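Local coordinates for protein nicotinate-nucleotide diphosphorylase (Carboxylating) (Streptococcus pyogenes GA06023, PDB 5HUO) that catalyses the conversion of quinolinate and 5-phospho-alpha-D-ribose 1-diphosphate into nicotinate ribonucleotide, carbon dioxide and diphosphate, a step of NAD(+) biosynthesis, at residues A[51-55]-A[56-60]; A[83-86]-A[87-91]; A[128-131]-A[132-136]. One frame throughout, in Å; residues are numbered along the deposited sequence.

Contact 1: residues A[51-55]-A[56-60]; sequences HSEDY and STNAI
D54 and T57 meet at the start of the short helix 55-60, where D54 holds the N-cap position. Its two carboxylate oxygens divide the work between them. OD1 accepts a weak capping bond from T57 N at 3.5 Å, and OD2 takes the hydroxyl T57 OG1 at 2.7 Å, the donor standing well above the carboxylate plane. CG of D54 lies anti to its own backbone N (chi1 179°), which swings the carboxylate beside the carbonyl carbon and over the first helical turn. Aspartate suits this place because a short acidic side chain at an N-cap can fold back to an amide of the first turn.

The second polar side-chain pair is E53 with N58. N58 ND2 gives a nearly straight bond to E53 OE2 (3.1 Å), keeping the glutamate close to the amide plane while the amide comes in from above the carboxylate plane. The same OE2 is also bonded to Y217 OH of a second subunit, so this oxygen serves the turn and the interface together. The methylene E53 CG lies over the centre of the Y55 ring.

Main-chain bonds finish the turn: N58 N to D54 O at 2.9 Å and A59 N to Y55 O at 2.8 Å.

D54 OD2 is further bonded to T127 OG1 of helix 122-153, and S191 of the second subunit binds backbone atoms of the loop. A negative cap beside the positive end of the helix dipole probably steadies both the helix and the carboxylate, within a segment built into the subunit interface.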
ATOM      1  N   HIS A  51      -6.551   9.159 -14.190  1.00104.33           N
ATOM      2  CA  HIS A  51      -5.095   8.973 -13.991  1.00107.90           C
ATOM      3  C   HIS A  51      -4.375  10.287 -13.910  1.00110.46           C
ATOM      4  O   HIS A  51      -3.414  10.417 -13.213  1.00112.55           O
ATOM      5  CB  HIS A  51      -4.376   7.984 -14.952  1.00110.15           C
ATOM      6  CG  HIS A  51      -4.372   8.371 -16.403  1.00111.96           C
ATOM      7  ND1 HIS A  51      -4.965   7.604 -17.379  1.00112.73           N
ATOM      8  CD2 HIS A  51      -3.825   9.419 -17.054  1.00114.07           C
ATOM      9  CE1 HIS A  51      -4.817   8.172 -18.561  1.00113.17           C
ATOM     10  NE2 HIS A  51      -4.129   9.279 -18.391  1.00114.42           N
ATOM     11  N   SER A  52      -4.888  11.277 -14.604  1.00110.23           N
ATOM     12  CA  SER A  52      -4.411  12.651 -14.471  1.00111.71           C
ATOM     13  C   SER A  52      -5.560  13.570 -14.080  1.00110.01           C
ATOM     14  O   SER A  52      -5.708  13.892 -12.935  1.00111.59           O
ATOM     15  CB  SER A  52      -3.771  13.103 -15.779  1.00113.47           C
ATOM     16  OG  SER A  52      -4.682  13.100 -16.872  1.00109.97           O
ATOM     17  N   GLU A  53      -6.395  13.924 -15.036  1.00108.94           N
ATOM     18  CA  GLU A  53      -7.643  14.619 -14.779  1.00109.47           C
ATOM     19  C   GLU A  53      -8.786  14.253 -15.713  1.00106.14           C
ATOM     20  O   GLU A  53      -8.605  13.521 -16.684  1.00105.17           O
ATOM     21  CB  GLU A  53      -7.412  16.111 -14.865  1.00113.98           C
ATOM     22  CG  GLU A  53      -7.310  16.653 -16.267  1.00115.16           C
ATOM     23  CD  GLU A  53      -6.884  18.128 -16.299  1.00120.25           C
ATOM     24  OE1 GLU A  53      -5.690  18.447 -16.185  1.00123.78           O
ATOM     25  OE2 GLU A  53      -7.755  18.971 -16.541  1.00120.81           O
ATOM     26  N   ASP A  54      -9.973  14.733 -15.374  1.00105.06           N
ATOM     27  CA  ASP A  54     -11.172  14.535 -16.232  1.00104.52           C
ATOM     28  C   ASP A  54     -11.245  15.701 -17.190  1.00106.14           C
ATOM     29  O   ASP A  54     -11.922  16.674 -16.932  1.00108.12           O
ATOM     30  CB  ASP A  54     -12.455  14.391 -15.387  1.00103.83           C
ATOM     31  CG  ASP A  54     -13.717  14.208 -16.209  1.00102.27           C
ATOM     32  OD1 ASP A  54     -13.655  13.986 -17.441  1.00101.39           O
ATOM     33  OD2 ASP A  54     -14.782  14.322 -15.557  1.00102.65           O
ATOM     34  N   TYR A  55     -10.511  15.595 -18.287  1.00106.63           N
ATOM     35  CA  TYR A  55     -10.358  16.685 -19.251  1.00107.82           C
ATOM     36  C   TYR A  55     -11.688  17.176 -19.792  1.00109.77           C
ATOM     37  O   TYR A  55     -11.941  18.355 -19.884  1.00114.27           O
ATOM     38  CB  TYR A  55      -9.459  16.286 -20.420  1.00107.36           C
ATOM     39  CG  TYR A  55      -8.020  16.030 -20.019  1.00107.92           C
ATOM     40  CD1 TYR A  55      -7.142  17.065 -19.784  1.00109.53           C
ATOM     41  CD2 TYR A  55      -7.556  14.761 -19.857  1.00107.70           C
ATOM     42  CE1 TYR A  55      -5.841  16.845 -19.378  1.00111.19           C
ATOM     43  CE2 TYR A  55      -6.258  14.539 -19.453  1.00110.42           C
ATOM     44  CZ  TYR A  55      -5.409  15.594 -19.218  1.00110.93           C
ATOM     45  OH  TYR A  55      -4.115  15.343 -18.882  1.00114.59           O
ATOM     46  N   SER A  56     -12.567  16.259 -20.104  1.00110.98           N
ATOM     47  CA  SER A  56     -13.864  16.594 -20.735  1.00112.55           C
ATOM     48  C   SER A  56     -14.696  17.456 -19.805  1.00115.13           C
ATOM     49  O   SER A  56     -15.299  18.442 -20.214  1.00118.38           O
ATOM     50  CB  SER A  56     -14.620  15.324 -21.259  1.00111.42           C
ATOM     51  OG  SER A  56     -13.909  14.109 -20.930  1.00110.21           O
ATOM     52  N   THR A  57     -14.677  17.127 -18.532  1.00116.10           N
ATOM     53  CA  THR A  57     -15.422  17.926 -17.552  1.00117.58           C
ATOM     54  C   THR A  57     -14.712  19.224 -17.252  1.00118.82           C
ATOM     55  O   THR A  57     -15.332  20.235 -17.162  1.00121.71           O
ATOM     56  CB  THR A  57     -15.661  17.154 -16.254  1.00117.26           C
ATOM     57  OG1 THR A  57     -16.556  16.093 -16.537  1.00117.36           O
ATOM     58  CG2 THR A  57     -16.277  17.991 -15.179  1.00118.97           C
ATOM     59  N   ASN A  58     -13.426  19.177 -17.047  1.00118.10           N
ATOM     60  CA  ASN A  58     -12.664  20.399 -16.801  1.00122.21           C
ATOM     61  C   ASN A  58     -12.575  21.423 -17.920  1.00125.23           C
ATOM     62  O   ASN A  58     -12.545  22.599 -17.673  1.00129.28           O
ATOM     63  CB  ASN A  58     -11.269  20.044 -16.357  1.00121.68           C
ATOM     64  CG  ASN A  58     -11.302  19.249 -15.082  1.00119.05           C
ATOM     65  OD1 ASN A  58     -12.371  19.028 -14.535  1.00117.62           O
ATOM     66  ND2 ASN A  58     -10.154  18.764 -14.650  1.00117.24           N
ATOM     67  N   ALA A  59     -12.567  20.981 -19.139  1.00127.16           N
ATOM     68  CA  ALA A  59     -12.575  21.923 -20.248  1.00132.58           C
ATOM     69  C   ALA A  59     -13.842  22.765 -20.321  1.00136.11           C
ATOM     70  O   ALA A  59     -13.761  23.937 -20.613  1.00141.48           O
ATOM     71  CB  ALA A  59     -12.395  21.198 -21.575  1.00133.28           C
ATOM     72  N   ILE A  60     -15.010  22.145 -20.159  1.00138.19           N
ATOM     73  CA  ILE A  60     -16.287  22.867 -20.246  1.00142.75           C
ATOM     74  C   ILE A  60     -16.694  23.597 -18.972  1.00145.68           C
ATOM     75  O   ILE A  60     -17.238  24.692 -19.040  1.00150.01           O
ATOM     76  CB  ILE A  60     -17.452  21.968 -20.692  1.00142.06           C
ATOM     77  CG1 ILE A  60     -17.096  21.264 -22.012  1.00142.48           C
ATOM     78  CG2 ILE A  60     -18.729  22.776 -20.872  1.00141.97           C
ATOM     79  CD1 ILE A  60     -16.501  22.135 -23.107  1.00143.00           C
TER

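Contact 2: residues A[83-86]-A[87-91]; sequences TVFQ and RVFTL
R87 reaches back one turn to T83, its N bonded to T83 O at 3.0 Å, with a weak second approach to V84 O. Its CB lies against these same two carbonyls, whereas the long chain leaves the first segment: a bend at chi2 (61°) directs the guanidinium to a salt bridge with D39 of helix 35-49. L91 CD2 lies over one face of that group. Arginine thus offers aliphatic carbons to the helix and a charge to its neighbour.

V88 donates its N to V84 O at 3.3 Å and weakly to F85 O. Its CG2 rests beside V84 O, and the branched side chain packs on L42 of helix 35-49, a place that suits a compact apolar residue.

The helix 82-92 that carries these residues belongs to the N-terminal alpha/beta sandwich of the type II phosphoribosyltransferases. It packs against helices 35-49 and 122-153 and against strands 95-98 and 114-119 of the antiparallel sheet.

F89 makes the main side-chain contact here, an edge-to-face pair with F85, four residues earlier. The rim atom F89 CE2 comes down on one face of the F85 ring, 3.5 Å from F85 CZ and offset toward the rim; the centroids are 5.1 Å apart and the planes meet at 61°. F85 CG is anti to the backbone N while F89 CG is anti to the carbonyl carbon, and these different first torsions bring the rings together. Q86 O lies at the edge of the F89 ring, near its plane. F85 also touches L116 and I118 in the sheet, and F89 touches V95 and F97.

T90 returns to polar bonding: its N meets Q86 O at 3.2 Å in the carbonyl plane, and T90 OG1 adds a weak bond to the same oxygen.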
ATOM      1  N   THR A  83     -25.513   3.624  -0.264  1.00 89.72           N
ATOM      2  CA  THR A  83     -24.549   4.350   0.519  1.00 90.37           C
ATOM      3  C   THR A  83     -23.172   4.171  -0.106  1.00 90.35           C
ATOM      4  O   THR A  83     -22.288   5.038   0.096  1.00 91.03           O
ATOM      5  CB  THR A  83     -24.506   3.988   2.013  1.00 90.75           C
ATOM      6  OG1 THR A  83     -23.957   2.723   2.158  1.00 90.39           O
ATOM      7  CG2 THR A  83     -25.830   3.963   2.614  1.00 90.85           C
ATOM      8  N   VAL A  84     -22.978   3.083  -0.846  1.00 89.74           N
ATOM      9  CA  VAL A  84     -21.731   2.930  -1.592  1.00 89.82           C
ATOM     10  C   VAL A  84     -21.616   3.978  -2.692  1.00 90.06           C
ATOM     11  O   VAL A  84     -20.641   4.669  -2.853  1.00 90.69           O
ATOM     12  CB  VAL A  84     -21.639   1.583  -2.271  1.00 89.20           C
ATOM     13  CG1 VAL A  84     -20.370   1.487  -3.061  1.00 89.43           C
ATOM     14  CG2 VAL A  84     -21.634   0.481  -1.259  1.00 89.08           C
ATOM     15  N   PHE A  85     -22.705   4.089  -3.428  1.00 89.67           N
ATOM     16  CA  PHE A  85     -22.900   5.156  -4.456  1.00 89.96           C
ATOM     17  C   PHE A  85     -22.563   6.540  -3.905  1.00 90.83           C
ATOM     18  O   PHE A  85     -21.765   7.271  -4.468  1.00 91.42           O
ATOM     19  CB  PHE A  85     -24.348   5.148  -4.956  1.00 89.59           C
ATOM     20  CG  PHE A  85     -24.695   6.301  -5.830  1.00 90.00           C
ATOM     21  CD1 PHE A  85     -24.502   6.232  -7.186  1.00 89.95           C
ATOM     22  CD2 PHE A  85     -25.236   7.446  -5.299  1.00 90.55           C
ATOM     23  CE1 PHE A  85     -24.818   7.319  -7.991  1.00 90.45           C
ATOM     24  CE2 PHE A  85     -25.605   8.503  -6.092  1.00 91.02           C
ATOM     25  CZ  PHE A  85     -25.384   8.460  -7.437  1.00 90.98           C
ATOM     26  N   GLN A  86     -23.138   6.823  -2.759  1.00 91.02           N
ATOM     27  CA  GLN A  86     -22.927   8.117  -2.112  1.00 91.95           C
ATOM     28  C   GLN A  86     -21.454   8.363  -1.752  1.00 92.68           C
ATOM     29  O   GLN A  86     -20.932   9.472  -1.866  1.00 93.59           O
ATOM     30  CB  GLN A  86     -23.792   8.253  -0.843  1.00 92.13           C
ATOM     31  CG  GLN A  86     -25.256   8.332  -1.175  1.00 91.80           C
ATOM     32  CD  GLN A  86     -26.147   8.541   0.023  1.00 92.17           C
ATOM     33  OE1 GLN A  86     -26.945   7.663   0.365  1.00 91.71           O
ATOM     34  NE2 GLN A  86     -26.023   9.673   0.678  1.00 93.11           N
ATOM     35  N   ARG A  87     -20.830   7.308  -1.247  1.00 92.38           N
ATOM     36  CA  ARG A  87     -19.470   7.411  -0.677  1.00 93.19           C
ATOM     37  C   ARG A  87     -18.440   7.748  -1.737  1.00 93.64           C
ATOM     38  O   ARG A  87     -17.482   8.426  -1.485  1.00 94.70           O
ATOM     39  CB  ARG A  87     -19.109   6.113   0.064  1.00 92.79           C
ATOM     40  CG  ARG A  87     -17.787   6.186   0.788  1.00 93.72           C
ATOM     41  CD  ARG A  87     -17.759   7.259   1.843  1.00 94.78           C
ATOM     42  NE  ARG A  87     -16.523   7.244   2.579  1.00 95.78           N
ATOM     43  CZ  ARG A  87     -15.982   8.291   3.200  1.00 97.10           C
ATOM     44  NH1 ARG A  87     -14.813   8.191   3.794  1.00 98.10           N
ATOM     45  NH2 ARG A  87     -16.562   9.444   3.242  1.00 97.59           N
ATOM     46  N   VAL A  88     -18.690   7.316  -2.943  1.00 93.01           N
ATOM     47  CA  VAL A  88     -17.795   7.652  -4.058  1.00 93.53           C
ATOM     48  C   VAL A  88     -17.657   9.172  -4.177  1.00 94.63           C
ATOM     49  O   VAL A  88     -16.547   9.694  -4.355  1.00 95.69           O
ATOM     50  CB  VAL A  88     -18.283   7.091  -5.391  1.00 92.78           C
ATOM     51  CG1 VAL A  88     -17.416   7.577  -6.531  1.00 93.51           C
ATOM     52  CG2 VAL A  88     -18.279   5.584  -5.378  1.00 91.92           C
ATOM     53  N   PHE A  89     -18.777   9.874  -4.084  1.00 94.50           N
ATOM     54  CA  PHE A  89     -18.773  11.379  -4.178  1.00 96.22           C
ATOM     55  C   PHE A  89     -18.085  12.016  -2.988  1.00 97.67           C
ATOM     56  O   PHE A  89     -17.278  12.877  -3.109  1.00 99.51           O
ATOM     57  CB  PHE A  89     -20.186  11.946  -4.275  1.00 95.93           C
ATOM     58  CG  PHE A  89     -20.919  11.533  -5.499  1.00 95.40           C
ATOM     59  CD1 PHE A  89     -20.791  12.237  -6.664  1.00 96.22           C
ATOM     60  CD2 PHE A  89     -21.710  10.384  -5.497  1.00 94.62           C
ATOM     61  CE1 PHE A  89     -21.429  11.819  -7.819  1.00 95.56           C
ATOM     62  CE2 PHE A  89     -22.361   9.956  -6.641  1.00 93.91           C
ATOM     63  CZ  PHE A  89     -22.228  10.693  -7.797  1.00 95.18           C
ATOM     64  N   THR A  90     -18.401  11.504  -1.838  1.00 98.02           N
ATOM     65  CA  THR A  90     -17.934  12.030  -0.566  1.00100.38           C
ATOM     66  C   THR A  90     -16.422  11.883  -0.297  1.00102.89           C
ATOM     67  O   THR A  90     -15.822  12.713   0.358  1.00105.81           O
ATOM     68  CB  THR A  90     -18.738  11.354   0.536  1.00 99.47           C
ATOM     69  OG1 THR A  90     -20.043  11.900   0.476  1.00 98.80           O
ATOM     70  CG2 THR A  90     -18.233  11.669   1.834  1.00101.29           C
ATOM     71  N   LEU A  91     -15.824  10.808  -0.773  1.00103.29           N
ATOM     72  CA  LEU A  91     -14.361  10.668  -0.757  1.00105.50           C
ATOM     73  C   LEU A  91     -13.637  11.660  -1.678  1.00108.52           C
ATOM     74  O   LEU A  91     -12.524  12.084  -1.394  1.00111.28           O
ATOM     75  CB  LEU A  91     -13.973   9.308  -1.247  1.00104.05           C
ATOM     76  CG  LEU A  91     -14.245   8.152  -0.314  1.00103.33           C
ATOM     77  CD1 LEU A  91     -14.018   6.869  -1.103  1.00103.77           C
ATOM     78  CD2 LEU A  91     -13.326   8.201   0.888  1.00103.54           C
TER

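Contact 3: residues A[128-131]-A[132-136]; sequences CERV and ALNFL
R130 and N134 join two flat groups, guanidinium and amide, with their planes 43° apart. N134 OD1 sits at the guanidinium edge, bonded almost straight by R130 NH1 at 2.8 Å; the donor stays above the amide's carbonyl plane. L133 CD1 approaches the guanidinium obliquely, 3.5 Å from R130 NH2. The other flat group, the F135 ring, has V131 at its edge: V131 CG1 lies 3.9 Å from F135 CE2, and V131 O is also near the ring plane. R130 is bent at chi2 and chi3 (38° and 48°), which folds its end across N134.

The side chains of E129 and L133 lie side by side, pointing the same way, with E129 CG 3.9 Å from L133 CD1. From A132 to F135 each N bonds four residues back, despite a kink at R130 and V131, whose N atoms bond no earlier turn.

The other end of the N134 amide, ND2, binds R164 O of a second subunit. Asparagine suits this place since it accepts from the arginine and donates across the interface, so the bond from R130 probably helps orient the amide for its intersubunit partner.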
ATOM      1  N   CYS A 128     -17.293  11.979 -10.777  1.00102.49           N
ATOM      2  CA  CYS A 128     -17.594  10.799  -9.916  1.00100.27           C
ATOM      3  C   CYS A 128     -18.710   9.868 -10.430  1.00 98.02           C
ATOM      4  O   CYS A 128     -18.873   8.781  -9.916  1.00 97.72           O
ATOM      5  CB  CYS A 128     -17.961  11.231  -8.499  1.00100.16           C
ATOM      6  SG  CYS A 128     -16.570  11.838  -7.585  1.00100.84           S
ATOM      7  N   GLU A 129     -19.465  10.335 -11.397  1.00 97.51           N
ATOM      8  CA  GLU A 129     -20.691   9.688 -11.823  1.00 96.08           C
ATOM      9  C   GLU A 129     -20.565   8.198 -12.197  1.00 94.11           C
ATOM     10  O   GLU A 129     -21.236   7.348 -11.656  1.00 93.60           O
ATOM     11  CB  GLU A 129     -21.258  10.478 -12.980  1.00 97.52           C
ATOM     12  CG  GLU A 129     -22.326   9.788 -13.814  1.00 98.01           C
ATOM     13  CD  GLU A 129     -22.806  10.679 -14.979  1.00100.61           C
ATOM     14  OE1 GLU A 129     -23.511  10.142 -15.869  1.00 99.30           O
ATOM     15  OE2 GLU A 129     -22.461  11.913 -14.992  1.00103.55           O
ATOM     16  N   ARG A 130     -19.669   7.895 -13.095  1.00 93.61           N
ATOM     17  CA  ARG A 130     -19.571   6.550 -13.733  1.00 92.62           C
ATOM     18  C   ARG A 130     -19.146   5.518 -12.708  1.00 92.04           C
ATOM     19  O   ARG A 130     -19.695   4.429 -12.648  1.00 91.25           O
ATOM     20  CB  ARG A 130     -18.628   6.620 -14.920  1.00 93.51           C
ATOM     21  CG  ARG A 130     -18.280   5.368 -15.681  1.00 93.30           C
ATOM     22  CD  ARG A 130     -19.393   4.381 -15.870  1.00 92.33           C
ATOM     23  NE  ARG A 130     -20.605   4.998 -16.347  1.00 92.34           N
ATOM     24  CZ  ARG A 130     -21.845   4.552 -16.103  1.00 93.34           C
ATOM     25  NH1 ARG A 130     -22.095   3.453 -15.367  1.00 92.35           N
ATOM     26  NH2 ARG A 130     -22.863   5.252 -16.576  1.00 94.41           N
ATOM     27  N   VAL A 131     -18.179   5.875 -11.870  1.00 92.55           N
ATOM     28  CA  VAL A 131     -17.711   4.936 -10.834  1.00 92.14           C
ATOM     29  C   VAL A 131     -18.814   4.650  -9.834  1.00 91.27           C
ATOM     30  O   VAL A 131     -19.060   3.521  -9.465  1.00 90.60           O
ATOM     31  CB  VAL A 131     -16.457   5.470 -10.096  1.00 93.07           C
ATOM     32  CG1 VAL A 131     -16.176   4.662  -8.853  1.00 92.68           C
ATOM     33  CG2 VAL A 131     -15.261   5.414 -11.030  1.00 93.98           C
ATOM     34  N   ALA A 132     -19.469   5.712  -9.423  1.00 91.44           N
ATOM     35  CA  ALA A 132     -20.574   5.591  -8.492  1.00 90.82           C
ATOM     36  C   ALA A 132     -21.652   4.682  -9.073  1.00 90.03           C
ATOM     37  O   ALA A 132     -22.067   3.717  -8.423  1.00 89.44           O
ATOM     38  CB  ALA A 132     -21.146   6.911  -8.134  1.00 91.28           C
ATOM     39  N   LEU A 133     -22.047   4.946 -10.315  1.00 90.15           N
ATOM     40  CA  LEU A 133     -23.072   4.112 -10.977  1.00 89.59           C
ATOM     41  C   LEU A 133     -22.649   2.676 -11.176  1.00 89.20           C
ATOM     42  O   LEU A 133     -23.413   1.758 -11.003  1.00 88.70           O
ATOM     43  CB  LEU A 133     -23.450   4.713 -12.329  1.00 89.99           C
ATOM     44  CG  LEU A 133     -24.331   5.974 -12.301  1.00 90.35           C
ATOM     45  CD1 LEU A 133     -24.422   6.551 -13.686  1.00 90.91           C
ATOM     46  CD2 LEU A 133     -25.729   5.704 -11.759  1.00 89.89           C
ATOM     47  N   ASN A 134     -21.414   2.490 -11.558  1.00 89.57           N
ATOM     48  CA  ASN A 134     -20.873   1.149 -11.727  1.00 89.35           C
ATOM     49  C   ASN A 134     -21.054   0.318 -10.465  1.00 88.84           C
ATOM     50  O   ASN A 134     -21.475  -0.835 -10.535  1.00 88.46           O
ATOM     51  CB  ASN A 134     -19.402   1.193 -12.130  1.00 90.02           C
ATOM     52  CG  ASN A 134     -19.200   1.570 -13.600  1.00 90.61           C
ATOM     53  OD1 ASN A 134     -20.147   1.681 -14.351  1.00 90.46           O
ATOM     54  ND2 ASN A 134     -17.962   1.750 -14.011  1.00 91.38           N
ATOM     55  N   PHE A 135     -20.799   0.904  -9.296  1.00 88.93           N
ATOM     56  CA  PHE A 135     -21.057   0.174  -8.047  1.00 88.55           C
ATOM     57  C   PHE A 135     -22.541  -0.092  -7.913  1.00 88.08           C
ATOM     58  O   PHE A 135     -22.957  -1.206  -7.785  1.00 87.75           O
ATOM     59  CB  PHE A 135     -20.528   0.902  -6.825  1.00 88.90           C
ATOM     60  CG  PHE A 135     -19.063   0.663  -6.565  1.00 89.40           C
ATOM     61  CD1 PHE A 135     -18.640  -0.470  -5.963  1.00 89.26           C
ATOM     62  CD2 PHE A 135     -18.090   1.610  -6.978  1.00 90.16           C
ATOM     63  CE1 PHE A 135     -17.300  -0.707  -5.777  1.00 89.83           C
ATOM     64  CE2 PHE A 135     -16.745   1.381  -6.767  1.00 90.79           C
ATOM     65  CZ  PHE A 135     -16.354   0.212  -6.161  1.00 90.61           C
ATOM     66  N   LEU A 136     -23.328   0.959  -7.990  1.00 88.18           N
ATOM     67  CA  LEU A 136     -24.784   0.872  -7.775  1.00 87.93           C
ATOM     68  C   LEU A 136     -25.479  -0.086  -8.720  1.00 87.70           C
ATOM     69  O   LEU A 136     -26.308  -0.891  -8.325  1.00 87.50           O
ATOM     70  CB  LEU A 136     -25.413   2.220  -7.902  1.00 88.24           C
ATOM     71  CG  LEU A 136     -26.887   2.269  -7.471  1.00 88.17           C
ATOM     72  CD1 LEU A 136     -27.012   2.200  -5.973  1.00 88.18           C
ATOM     73  CD2 LEU A 136     -27.544   3.532  -8.002  1.00 88.57           C
TER

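How the contacts relate
Contacts 2 and 3 are next to each other, their centres about 9 Å apart, and they pack directly: F89 CD1 meets C128 CB at 3.5 Å, F85 CD1 meets A132 CB at 3.6 Å, and V84 CG1 meets F135 CB at 3.8 Å. The small A132 probably helps helices 82-92 and 122-153 come close. Contact 1 is separate, its centre about 17 Å from that of contact 3 and 20 Å from that of contact 2; the nearest atoms of contacts 1 and 3 are about 6 Å apart and do not touch. Contacts 1 and 3 both touch the second subunit, consistent with family members in which the active site is completed across the dimer.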